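Long-range contacts in naphthalene dioxygenase small subunit (Rhodococcus sp., PDB 2B1X), which forms the small (beta) subunit of a Rieske non-heme iron naphthalene 1,2-dioxygenase, in which it probably plays a mainly structural part: residues Met21-Leu26 with Ser95-Thr100; Leu42-Pro47 with Ala152-Leu157; Val115-Leu120 with Gly136-Val141. All coordinates share one frame; numbering follows the deposited sequence.

Overall arrangement
All three contacts belong to one NTF2-like fold, a curved mixed sheet with helix 10-27 packed on it. Along the chain, the segments of contact 1 (helix on strand 94-106) and contact 2 (parallel strands 42-49 and 148-158) interleave; contact 1 closes before the hairpin of contact 3, which contact 2 spans. The sheet order 67-69, 42-49, 148-158, 132-145, 112-124, 94-106 places contact 3 between the others. Its centre lies about 12 Å from that of contact 1 and 10 Å from that of contact 2; those two are about 16 Å apart. A Glu22-Arg154 salt bridge ties the helix directly to strand 148-158. Together the contacts join helix 10-27 and both halves of the sheet into one body.

Contact 1. Residues Met21-Leu26 with Ser95-Thr100; sequences MEAELL and SRHFVT
With chi1 of -73°, His97 sets its CG beside the backbone N and trans to the carbonyl carbon, and its second torsion turns the imidazole so that one face is met by Leu26. The leucine makes a CH-pi contact there: its CB stands 4.2 Å from the centroid of the His97 ring, 28° off the normal, and comes closest to CE1, 3.7 Å from Leu26 CB. One helical turn back, Ala23 sits at the root of the same side chain, its CB 3.7 Å from His97 CB. Ala23 CB also meets Val99 CG2 at 4.1 Å, so the small methyl fits against two successive inward-facing residues of the strand. No direct hydrogen bond joins the segments, but a water donates to Leu26 O at 2.8 Å and lies 2.9 Å from Ser95 OG. Both nitrogens of the imidazole are engaged, ND1 with Asp27 and NE2 with Ile171 O, which should fix the ring's rotation. Residues 21-26, near the end of helix 10-27, run nearly antiparallel (168°) to residues 95-100 of strand 94-106, whose backbone pairs on with strand 112-124, while Trp34 of helix 31-35 touches Leu26.

Contact 2. Residues Leu42-Pro47 with Ala152-Leu157; sequences LSYVVP and AKRVVL
Tyr44 and Arg154 lie side by side on neighbouring parallel strands, pointing the same way from the sheet. Arg154 CB starts 4.1 Å from Tyr44 CD1. The chain leaves with CG trans to the backbone N (chi1 171°), and CD then runs along the phenol to stand 3.7 Å from Tyr44 CE1, approaching the ring obliquely. A bend at chi3 follows, and the guanidinium ends up turned 73° from the ring plane, with Tyr44 CE1 near its edge. Beyond the tyrosine the charged tip meets acids: NH2 forms a salt bridge with Asp140 and NH1 with Glu22. These carboxylates probably offset the nearby positive charge of Arg138. The tyrosine hydroxyl is hydrogen-bonded to Met172 O and rests 3.9 Å from Val156 CG2.

Beneath the side chains runs the backbone ladder, in which Val45 N donates a hydrogen bond to Arg154 O at 2.9 Å and Val156 N donates one to Val45 O. Toward the far end, Pro47 has no N-H to offer; its CD packs 3.2 Å from Val156 O, and the proline ring crosses Leu157 at about a right angle, Pro47 CG 3.8 Å from Leu157 CD1. A water donates to both Pro47 O and Val156 O, bridging the strands where the direct bonds stop. Strand 42-49 is flanked by strand 67-69, and Met74 of helix 71-81 touches Leu42 and Tyr44, whereas strand 148-158 passes on to strand 132-145, where Ala152 and Lys153 face Val141 as a classic beta bulge.

Contact 3. Residues Val115-Leu120 with Gly136-Val141; sequences VTSNLL and GERTDV
Ser117 and Arg138 are the centre of the buried side of this contact, on the face that they share with Val115, Leu119 and Asp140. Ser117 OG lies between its backbone N and carbonyl carbon (chi1 47°), where it meets the edge of the guanidinium. Arg138 NH2 donates to Ser117 OG at 3.2 Å with the oxygen in the guanidinium plane, and Arg138 NE adds a weak bond to it at 3.3 Å. A water lies 2.6 Å from Ser117 OG, with Asp140 OD2, the partner of Arg154, as a possible weak second acceptor. Leu119 lies across the aliphatic part of the arginine, its CD2 4.0 Å from Arg138 CD. The guanidinium's NH1 reaches the C-terminal carboxylate of Met172, which probably offsets the charge of Arg138.

The opposite face is nearer solvent: Thr116 and Glu137 are partly exposed and Thr139 exposed. Thr116 CG2 touches Glu137 CD at 3.6 Å and Thr139 OG1 at 3.8 Å. Glu137 turns its carboxylate to Arg103, whereas Asn118 is buried, its OD1 accepting a bond from Arg96 of the third subunit, another copy of this protein.

Paired backbone bonds at Val115-Asp140, Ser117-Arg138 and Leu119-Gly136 complete the ladder of an antiparallel beta hairpin, part of the curved sheet of the NTF2-like fold, with the face of Arg138 and Val115 turned to helix 10-27.

Contact 1. Residues Met21-Leu26 with Ser95-Thr100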
# COMPACT_ATOMS: atom_id res chain seq x y z
N MET B 21 -23.66 6.07 19.84
CA MET B 21 -23.14 6.24 21.21
C MET B 21 -22.17 5.10 21.58
O MET B 21 -21.16 5.32 22.25
CB MET B 21 -24.31 6.30 22.19
CG MET B 21 -23.94 6.27 23.71
SD MET B 21 -23.62 4.57 24.34
CE MET B 21 -25.29 3.81 24.30
N GLU B 22 -22.49 3.89 21.13
CA GLU B 22 -21.67 2.74 21.42
C GLU B 22 -20.32 2.89 20.74
O GLU B 22 -19.29 2.71 21.38
CB GLU B 22 -22.35 1.46 20.93
CG GLU B 22 -21.66 0.19 21.43
CD GLU B 22 -21.62 -0.95 20.41
OE1 GLU B 22 -22.38 -0.90 19.41
OE2 GLU B 22 -20.86 -1.92 20.63
N ALA B 23 -20.35 3.21 19.45
CA ALA B 23 -19.14 3.46 18.66
C ALA B 23 -18.28 4.60 19.25
O ALA B 23 -17.05 4.50 19.30
CB ALA B 23 -19.52 3.79 17.20
N GLU B 24 -18.92 5.68 19.66
CA GLU B 24 -18.24 6.79 20.31
C GLU B 24 -17.47 6.39 21.54
O GLU B 24 -16.32 6.82 21.72
CB GLU B 24 -19.23 7.92 20.65
CG GLU B 24 -18.57 9.14 21.30
CD GLU B 24 -19.58 10.15 21.79
OE1 GLU B 24 -20.36 10.67 20.97
OE2 GLU B 24 -19.60 10.44 23.01
N LEU B 25 -18.10 5.61 22.42
CA LEU B 25 -17.42 5.08 23.61
C LEU B 25 -16.20 4.27 23.20
O LEU B 25 -15.11 4.49 23.73
CB LEU B 25 -18.38 4.21 24.44
CG LEU B 25 -19.54 4.81 25.25
CD1 LEU B 25 -20.24 3.72 26.09
CD2 LEU B 25 -19.08 5.94 26.20
N LEU B 26 -16.36 3.35 22.24
CA LEU B 26 -15.23 2.52 21.80
C LEU B 26 -14.09 3.40 21.25
O LEU B 26 -12.93 3.21 21.58
CB LEU B 26 -15.65 1.51 20.71
CG LEU B 26 -16.06 0.06 21.06
CD1 LEU B 26 -15.92 -0.31 22.53
CD2 LEU B 26 -17.47 -0.28 20.60
N SER B 95 -8.64 4.77 16.61
CA SER B 95 -9.58 4.02 15.78
C SER B 95 -10.81 4.84 15.44
O SER B 95 -11.12 5.81 16.11
CB SER B 95 -10.01 2.78 16.54
OG SER B 95 -10.69 3.17 17.71
N ARG B 96 -11.51 4.44 14.38
CA ARG B 96 -12.83 5.01 14.10
C ARG B 96 -13.75 3.93 13.61
O ARG B 96 -13.45 3.24 12.62
CB ARG B 96 -12.75 6.18 13.12
CG ARG B 96 -14.09 6.96 12.97
CD ARG B 96 -13.88 8.49 12.99
NE ARG B 96 -12.94 8.79 14.05
CZ ARG B 96 -13.30 8.98 15.32
NH1 ARG B 96 -14.58 8.99 15.63
NH2 ARG B 96 -12.36 9.18 16.26
N HIS B 97 -14.88 3.82 14.29
CA HIS B 97 -15.94 2.92 13.90
C HIS B 97 -16.90 3.71 13.00
O HIS B 97 -17.71 4.50 13.50
CB HIS B 97 -16.72 2.42 15.14
CG HIS B 97 -15.98 1.42 15.99
ND1 HIS B 97 -14.80 1.72 16.65
CD2 HIS B 97 -16.22 0.11 16.24
CE1 HIS B 97 -14.37 0.65 17.31
NE2 HIS B 97 -15.20 -0.35 17.06
N PHE B 98 -16.82 3.52 11.68
CA PHE B 98 -17.83 4.06 10.79
C PHE B 98 -18.96 3.03 10.69
O PHE B 98 -18.72 1.89 10.25
CB PHE B 98 -17.25 4.32 9.40
CG PHE B 98 -16.15 5.35 9.39
CD1 PHE B 98 -14.81 4.95 9.56
CD2 PHE B 98 -16.45 6.70 9.26
CE1 PHE B 98 -13.76 5.88 9.55
CE2 PHE B 98 -15.40 7.66 9.26
CZ PHE B 98 -14.06 7.25 9.41
N VAL B 99 -20.17 3.44 11.07
CA VAL B 99 -21.33 2.56 11.18
C VAL B 99 -22.35 3.13 10.18
O VAL B 99 -22.78 4.29 10.30
CB VAL B 99 -21.90 2.58 12.63
CG1 VAL B 99 -23.11 1.74 12.73
CG2 VAL B 99 -20.81 2.12 13.70
N THR B 100 -22.70 2.32 9.17
CA THR B 100 -23.58 2.79 8.11
C THR B 100 -24.54 1.71 7.73
O THR B 100 -24.41 0.56 8.20
CB THR B 100 -22.75 3.09 6.82
OG1 THR B 100 -22.38 1.85 6.21
CG2 THR B 100 -21.46 3.80 7.13
O HOH W 1 -11.83 1.43 19.70

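Contact 2. Residues Leu42-Pro47 with Ala152-Leu157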
# COMPACT_ATOMS: atom_id res chain seq x y z
N LEU B 42 -24.60 -12.18 27.19
CA LEU B 42 -23.88 -11.73 25.97
C LEU B 42 -23.24 -12.89 25.22
O LEU B 42 -22.61 -13.77 25.83
CB LEU B 42 -22.80 -10.68 26.30
CG LEU B 42 -21.85 -10.28 25.15
CD1 LEU B 42 -22.53 -9.31 24.17
CD2 LEU B 42 -20.54 -9.67 25.65
N SER B 43 -23.42 -12.87 23.90
CA SER B 43 -22.60 -13.64 22.97
C SER B 43 -21.99 -12.70 21.92
O SER B 43 -22.72 -12.01 21.18
CB SER B 43 -23.43 -14.73 22.28
OG SER B 43 -22.67 -15.32 21.25
N TYR B 44 -20.66 -12.64 21.89
CA TYR B 44 -19.94 -11.77 20.99
C TYR B 44 -19.02 -12.63 20.16
O TYR B 44 -18.06 -13.18 20.69
CB TYR B 44 -19.14 -10.70 21.76
CG TYR B 44 -18.49 -9.63 20.89
CD1 TYR B 44 -19.03 -8.35 20.81
CD2 TYR B 44 -17.34 -9.90 20.16
CE1 TYR B 44 -18.45 -7.38 20.02
CE2 TYR B 44 -16.76 -8.94 19.35
CZ TYR B 44 -17.32 -7.68 19.28
OH TYR B 44 -16.73 -6.73 18.47
N VAL B 45 -19.32 -12.79 18.86
CA VAL B 45 -18.45 -13.64 18.01
C VAL B 45 -18.00 -13.07 16.67
O VAL B 45 -18.75 -12.36 15.99
CB VAL B 45 -18.93 -15.15 17.88
CG1 VAL B 45 -20.02 -15.53 18.92
CG2 VAL B 45 -19.30 -15.55 16.47
N VAL B 46 -16.75 -13.38 16.33
CA VAL B 46 -16.14 -13.02 15.05
C VAL B 46 -15.72 -14.32 14.36
O VAL B 46 -14.71 -14.92 14.73
CB VAL B 46 -14.91 -12.11 15.28
CG1 VAL B 46 -14.29 -11.65 13.94
CG2 VAL B 46 -15.31 -10.91 16.19
N PRO B 47 -16.50 -14.78 13.40
CA PRO B 47 -16.21 -16.03 12.68
C PRO B 47 -15.03 -15.95 11.73
O PRO B 47 -14.64 -14.87 11.27
CB PRO B 47 -17.49 -16.27 11.87
CG PRO B 47 -18.50 -15.47 12.54
CD PRO B 47 -17.81 -14.22 12.99
N ALA B 152 -27.38 -8.06 23.67
CA ALA B 152 -27.40 -9.46 24.04
C ALA B 152 -26.52 -10.30 23.13
O ALA B 152 -26.01 -11.33 23.56
CB ALA B 152 -28.84 -10.01 24.01
N LYS B 153 -26.36 -9.86 21.88
CA LYS B 153 -25.63 -10.64 20.89
C LYS B 153 -25.03 -9.76 19.81
O LYS B 153 -25.62 -8.76 19.43
CB LYS B 153 -26.55 -11.69 20.24
CG LYS B 153 -25.84 -12.75 19.37
CD LYS B 153 -26.86 -13.68 18.71
CE LYS B 153 -26.23 -14.49 17.59
NZ LYS B 153 -25.42 -15.64 18.10
N ARG B 154 -23.85 -10.13 19.34
CA ARG B 154 -23.28 -9.53 18.15
C ARG B 154 -22.44 -10.57 17.42
O ARG B 154 -21.62 -11.27 18.04
CB ARG B 154 -22.43 -8.31 18.49
CG ARG B 154 -21.64 -7.79 17.28
CD ARG B 154 -21.00 -6.42 17.47
NE ARG B 154 -22.03 -5.37 17.47
CZ ARG B 154 -21.89 -4.20 18.06
NH1 ARG B 154 -20.78 -3.94 18.74
NH2 ARG B 154 -22.86 -3.30 18.00
N VAL B 155 -22.66 -10.65 16.10
CA VAL B 155 -21.78 -11.40 15.22
C VAL B 155 -21.12 -10.41 14.25
O VAL B 155 -21.83 -9.70 13.50
CB VAL B 155 -22.59 -12.45 14.41
CG1 VAL B 155 -21.71 -13.17 13.37
CG2 VAL B 155 -23.32 -13.44 15.31
N VAL B 156 -19.79 -10.35 14.24
CA VAL B 156 -19.07 -9.49 13.28
C VAL B 156 -18.51 -10.38 12.20
O VAL B 156 -17.57 -11.12 12.44
CB VAL B 156 -17.91 -8.68 13.93
CG1 VAL B 156 -17.30 -7.69 12.92
CG2 VAL B 156 -18.41 -7.90 15.17
N LEU B 157 -19.14 -10.33 11.02
CA LEU B 157 -18.64 -11.03 9.84
C LEU B 157 -17.77 -10.13 8.95
O LEU B 157 -18.28 -9.26 8.22
CB LEU B 157 -19.81 -11.55 9.02
CG LEU B 157 -19.60 -12.85 8.24
CD1 LEU B 157 -18.92 -13.95 9.06
CD2 LEU B 157 -20.96 -13.36 7.62
O HOH W 2 -15.74 -12.51 10.77

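Contact 3. Residues Val115-Leu120 with Gly136-Val141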
# COMPACT_ATOMS: atom_id res chain seq x y z
N VAL B 115 -30.59 -5.92 14.70
CA VAL B 115 -29.99 -4.71 14.20
C VAL B 115 -28.74 -5.09 13.42
O VAL B 115 -27.85 -5.72 13.97
CB VAL B 115 -29.68 -3.74 15.35
CG1 VAL B 115 -29.07 -2.46 14.82
CG2 VAL B 115 -30.97 -3.45 16.15
N THR B 116 -28.74 -4.71 12.15
CA THR B 116 -27.66 -5.02 11.20
C THR B 116 -27.03 -3.73 10.67
O THR B 116 -27.73 -2.85 10.17
CB THR B 116 -28.21 -5.86 10.02
OG1 THR B 116 -28.98 -6.95 10.52
CG2 THR B 116 -27.07 -6.54 9.29
N SER B 117 -25.72 -3.62 10.83
CA SER B 117 -25.01 -2.44 10.31
C SER B 117 -23.73 -2.80 9.58
O SER B 117 -23.12 -3.82 9.89
CB SER B 117 -24.73 -1.45 11.45
OG SER B 117 -24.18 -2.10 12.59
N ASN B 118 -23.34 -1.97 8.61
CA ASN B 118 -22.01 -2.06 8.00
C ASN B 118 -20.98 -1.34 8.85
O ASN B 118 -21.24 -0.25 9.36
CB ASN B 118 -22.05 -1.51 6.58
CG ASN B 118 -22.78 -2.43 5.65
OD1 ASN B 118 -23.18 -3.54 6.07
ND2 ASN B 118 -23.00 -1.99 4.43
N LEU B 119 -19.83 -1.97 9.04
CA LEU B 119 -18.79 -1.40 9.89
C LEU B 119 -17.56 -1.28 9.06
O LEU B 119 -17.11 -2.27 8.46
CB LEU B 119 -18.49 -2.26 11.13
CG LEU B 119 -17.19 -1.90 11.89
CD1 LEU B 119 -17.25 -0.55 12.62
CD2 LEU B 119 -16.82 -3.02 12.87
N LEU B 120 -17.02 -0.07 8.98
CA LEU B 120 -15.64 0.08 8.54
C LEU B 120 -14.82 0.60 9.73
O LEU B 120 -15.08 1.68 10.26
CB LEU B 120 -15.54 0.98 7.30
CG LEU B 120 -14.34 1.70 6.68
CD1 LEU B 120 -13.04 1.70 7.46
CD2 LEU B 120 -14.13 1.31 5.24
N GLY B 136 -16.80 -5.04 7.49
CA GLY B 136 -17.63 -6.20 7.81
C GLY B 136 -19.06 -5.86 8.10
O GLY B 136 -19.45 -4.69 8.12
N GLU B 137 -19.86 -6.89 8.36
CA GLU B 137 -21.22 -6.69 8.75
C GLU B 137 -21.45 -7.18 10.17
O GLU B 137 -21.02 -8.27 10.54
CB GLU B 137 -22.17 -7.35 7.76
CG GLU B 137 -23.62 -6.98 8.00
CD GLU B 137 -24.54 -7.52 6.91
OE1 GLU B 137 -24.64 -8.76 6.78
OE2 GLU B 137 -25.17 -6.70 6.19
N ARG B 138 -22.09 -6.35 10.98
CA ARG B 138 -22.45 -6.71 12.35
C ARG B 138 -23.92 -6.99 12.38
O ARG B 138 -24.72 -6.17 11.92
CB ARG B 138 -22.13 -5.59 13.34
CG ARG B 138 -20.75 -4.97 13.14
CD ARG B 138 -20.41 -3.97 14.25
NE ARG B 138 -21.41 -2.90 14.24
CZ ARG B 138 -21.42 -1.86 15.06
NH1 ARG B 138 -20.47 -1.70 15.97
NH2 ARG B 138 -22.40 -0.95 14.93
N THR B 139 -24.26 -8.17 12.88
CA THR B 139 -25.63 -8.54 13.18
C THR B 139 -25.79 -8.68 14.68
O THR B 139 -25.13 -9.52 15.29
CB THR B 139 -25.99 -9.86 12.44
OG1 THR B 139 -25.73 -9.65 11.04
CG2 THR B 139 -27.49 -10.14 12.48
N ASP B 140 -26.67 -7.85 15.26
CA ASP B 140 -26.85 -7.71 16.70
C ASP B 140 -28.27 -8.08 17.14
O ASP B 140 -29.24 -8.02 16.36
CB ASP B 140 -26.59 -6.28 17.21
CG ASP B 140 -25.24 -5.71 16.80
OD1 ASP B 140 -24.31 -6.49 16.42
OD2 ASP B 140 -25.02 -4.47 16.80
N VAL B 141 -28.37 -8.48 18.38
CA VAL B 141 -29.66 -8.52 19.07
C VAL B 141 -29.56 -7.51 20.20
O VAL B 141 -28.70 -7.61 21.08
CB VAL B 141 -30.00 -9.94 19.58
CG1 VAL B 141 -31.35 -9.97 20.37
CG2 VAL B 141 -30.03 -10.90 18.40
O HOH W 3 -25.27 -3.74 14.22